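Long-range contact in lumazine protein (Photobacterium kishitanii, PDB 3A35), which serves as an antenna for bacterial bioluminescence, carrying a lumazine-type chromophore and shifting the light of luciferase to shorter wavelength: residues Asp136-Asn141 with Val178-Leu183. Residues are numbered along the deposited sequence; the frame is centred on the assembly and turned at random.
Sequences DHIGIN and VNVETL
A chi1 of -169° sends CG1 of I138 to the far side from its amide nitrogen, and with CG1 of V180 turned the same way the branches meet obliquely, I138 CD1 3.7 Å from V180 CG1. I140 differs: chi1 and chi2 both near -60° carry its CD1 alongside V180 CG2, while its own CG2 lies across V178, 3.9 Å from V178 CB. This apolar face looks into the C-terminal lumazine-binding domain, where I155, I157 and Y159 of strand 154-160 pack on the two isoleucines.

Strands 137-140 and 177-182 are antiparallel neighbours in the beta-barrel of the second lumazine-binding repeat, as in the related riboflavin synthase. G139 and E181 form the hydrogen-bonded pair: G139 N reaches E181 O at 2.9 Å, and E181 N returns to G139 O at 2.8 Å. N141 N adds a bond to N179 O, 2.8 Å.

At H137 and L183 two waters link the backbones. One molecule bridges H137 O (2.7 Å) and L183 N, the other H137 N and L183 O. L183 also rests CD1 3.6 Å from H137 CB. On G139's face, E181 sends its carboxylate away to T99 OG1 and to the amide of G100, a riboflavin-binding residue near the start of this second repeat.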
ATOM      1  N   ASP A 136     -14.141  -6.574   9.849  1.00 33.05           N
ATOM      2  CA  ASP A 136     -13.157  -5.545  10.002  1.00 31.28           C
ATOM      3  C   ASP A 136     -12.761  -5.014   8.612  1.00 27.24           C
ATOM      4  O   ASP A 136     -13.098  -5.602   7.598  1.00 27.53           O
ATOM      5  CB  ASP A 136     -11.944  -6.134  10.732  1.00 31.25           C
ATOM      6  CG  ASP A 136     -12.151  -6.213  12.245  1.00 32.57           C
ATOM      7  OD1 ASP A 136     -11.261  -6.817  12.879  1.00 39.22           O
ATOM      8  OD2 ASP A 136     -13.146  -5.629  12.817  1.00 34.16           O
ATOM      9  N   HIS A 137     -12.134  -3.863   8.630  1.00 24.57           N
ATOM     10  CA  HIS A 137     -11.523  -3.318   7.469  1.00 22.64           C
ATOM     11  C   HIS A 137     -10.155  -4.002   7.390  1.00 20.74           C
ATOM     12  O   HIS A 137      -9.671  -4.721   8.277  1.00 21.31           O
ATOM     13  CB  HIS A 137     -11.297  -1.797   7.636  1.00 26.35           C
ATOM     14  CG  HIS A 137     -12.420  -0.898   7.147  1.00 34.35           C
ATOM     15  ND1 HIS A 137     -13.731  -1.088   7.505  1.00 35.79           N
ATOM     16  CD2 HIS A 137     -12.394   0.232   6.387  1.00 33.47           C
ATOM     17  CE1 HIS A 137     -14.484  -0.140   6.957  1.00 37.45           C
ATOM     18  NE2 HIS A 137     -13.697   0.671   6.270  1.00 39.24           N
ATOM     19  N   ILE A 138      -9.555  -3.827   6.220  1.00 16.39           N
ATOM     20  CA  ILE A 138      -8.189  -4.329   6.019  1.00 17.55           C
ATOM     21  C   ILE A 138      -7.564  -3.267   5.088  1.00 12.23           C
ATOM     22  O   ILE A 138      -8.167  -2.678   4.205  1.00 12.80           O
ATOM     23  CB  ILE A 138      -8.197  -5.709   5.415  1.00 16.46           C
ATOM     24  CG1 ILE A 138      -6.778  -6.351   5.457  1.00 19.03           C
ATOM     25  CG2 ILE A 138      -8.723  -5.788   3.982  1.00 14.43           C
ATOM     26  CD1 ILE A 138      -6.846  -7.835   5.165  1.00 18.77           C
ATOM     27  N   GLY A 139      -6.245  -3.117   5.276  1.00 12.97           N
ATOM     28  CA  GLY A 139      -5.406  -2.286   4.336  1.00 13.52           C
ATOM     29  C   GLY A 139      -4.672  -3.195   3.333  1.00 11.82           C
ATOM     30  O   GLY A 139      -3.960  -4.093   3.722  1.00 13.01           O
ATOM     31  N   ILE A 140      -4.848  -2.844   2.068  1.00 11.55           N
ATOM     32  CA  ILE A 140      -4.147  -3.567   0.961  1.00 10.57           C
ATOM     33  C   ILE A 140      -3.403  -2.429   0.216  1.00  9.85           C
ATOM     34  O   ILE A 140      -4.021  -1.520  -0.358  1.00 10.71           O
ATOM     35  CB  ILE A 140      -5.119  -4.239  -0.032  1.00 12.14           C
ATOM     36  CG1 ILE A 140      -5.951  -5.317   0.731  1.00 12.26           C
ATOM     37  CG2 ILE A 140      -4.291  -4.789  -1.183  1.00 12.81           C
ATOM     38  CD1 ILE A 140      -5.139  -6.391   1.310  1.00 13.83           C
ATOM     39  N   ASN A 141      -2.055  -2.502   0.252  1.00  9.51           N
ATOM     40  CA  ASN A 141      -1.275  -1.416  -0.310  1.00 10.70           C
ATOM     41  C   ASN A 141      -1.678   0.007   0.091  1.00  9.03           C
ATOM     42  O   ASN A 141      -1.548   0.949  -0.698  1.00 10.21           O
ATOM     43  CB  ASN A 141      -1.186  -1.505  -1.845  1.00 10.06           C
ATOM     44  CG  ASN A 141      -0.420  -2.655  -2.420  1.00 10.60           C
ATOM     45  OD1 ASN A 141      -0.548  -2.799  -3.740  1.00 15.79           O
ATOM     46  ND2 ASN A 141       0.371  -3.317  -1.708  1.00  9.06           N
ATOM     47  N   VAL A 178       1.065  -8.096  -2.507  1.00 12.75           N
ATOM     48  CA  VAL A 178       0.514  -6.840  -1.870  1.00 11.51           C
ATOM     49  C   VAL A 178       0.932  -6.796  -0.420  1.00 12.93           C
ATOM     50  O   VAL A 178       1.150  -7.803   0.230  1.00 12.42           O
ATOM     51  CB  VAL A 178      -1.007  -6.806  -1.997  1.00 12.33           C
ATOM     52  CG1 VAL A 178      -1.504  -6.784  -3.396  1.00 15.13           C
ATOM     53  CG2 VAL A 178      -1.673  -7.964  -1.225  1.00 13.75           C
ATOM     54  N   ASN A 179       1.018  -5.555   0.077  1.00 10.71           N
ATOM     55  CA  ASN A 179       1.244  -5.306   1.536  1.00 10.09           C
ATOM     56  C   ASN A 179      -0.083  -5.327   2.246  1.00 10.54           C
ATOM     57  O   ASN A 179      -1.008  -4.581   1.883  1.00 12.33           O
ATOM     58  CB  ASN A 179       1.831  -3.900   1.749  1.00 11.02           C
ATOM     59  CG  ASN A 179       3.247  -3.762   1.178  1.00 10.27           C
ATOM     60  OD1 ASN A 179       4.007  -4.772   1.069  1.00 11.62           O
ATOM     61  ND2 ASN A 179       3.684  -2.544   0.928  1.00 11.05           N
ATOM     62  N   VAL A 180      -0.169  -6.173   3.291  1.00 12.19           N
ATOM     63  CA  VAL A 180      -1.459  -6.218   4.098  1.00 11.89           C
ATOM     64  C   VAL A 180      -1.241  -5.636   5.461  1.00 11.24           C
ATOM     65  O   VAL A 180      -0.207  -5.935   6.153  1.00 13.22           O
ATOM     66  CB  VAL A 180      -1.872  -7.730   4.191  1.00 12.31           C
ATOM     67  CG1 VAL A 180      -3.146  -7.853   5.109  1.00 14.83           C
ATOM     68  CG2 VAL A 180      -2.008  -8.390   2.855  1.00 14.41           C
ATOM     69  N   GLU A 181      -2.195  -4.766   5.833  1.00 11.88           N
ATOM     70  CA  GLU A 181      -2.227  -4.229   7.212  1.00 13.60           C
ATOM     71  C   GLU A 181      -3.562  -4.727   7.770  1.00 13.08           C
ATOM     72  O   GLU A 181      -4.640  -4.376   7.311  1.00 15.18           O
ATOM     73  CB  GLU A 181      -2.136  -2.709   7.353  1.00 12.06           C
ATOM     74  CG  GLU A 181      -2.187  -2.325   8.838  1.00 14.78           C
ATOM     75  CD  GLU A 181      -1.921  -0.971   9.102  1.00 16.09           C
ATOM     76  OE1 GLU A 181      -1.496  -0.138   8.314  1.00 13.07           O
ATOM     77  OE2 GLU A 181      -2.244  -0.596  10.282  1.00 16.97           O
ATOM     78  N   THR A 182      -3.480  -5.608   8.777  1.00 18.38           N
ATOM     79  CA  THR A 182      -4.697  -6.023   9.484  1.00 19.34           C
ATOM     80  C   THR A 182      -4.949  -5.028  10.636  1.00 21.60           C
ATOM     81  O   THR A 182      -4.025  -4.468  11.251  1.00 23.31           O
ATOM     82  CB  THR A 182      -4.564  -7.436  10.035  1.00 22.20           C
ATOM     83  OG1 THR A 182      -3.453  -7.441  10.932  1.00 24.31           O
ATOM     84  CG2 THR A 182      -4.303  -8.422   8.861  1.00 21.94           C
ATOM     85  N   LEU A 183      -6.249  -4.946  10.990  1.00 24.63           N
ATOM     86  CA  LEU A 183      -6.868  -3.825  11.731  1.00 28.76           C
ATOM     87  C   LEU A 183      -7.898  -4.359  12.684  1.00 34.74           C
ATOM     88  O   LEU A 183      -9.087  -3.902  12.619  1.00 37.68           O
ATOM     89  CB  LEU A 183      -7.635  -2.913  10.771  1.00 29.85           C
ATOM     90  CG  LEU A 183      -6.889  -2.239   9.648  1.00 26.82           C
ATOM     91  CD1 LEU A 183      -7.867  -1.517   8.791  1.00 27.36           C
ATOM     92  CD2 LEU A 183      -5.782  -1.219  10.133  1.00 28.29           C
TER
HETATM   93  O   HOH W   1      -8.007  -6.563   9.227  1.00 29.59           O
HETATM   94  O   HOH W   2     -11.484  -2.423  11.089  1.00 40.06           O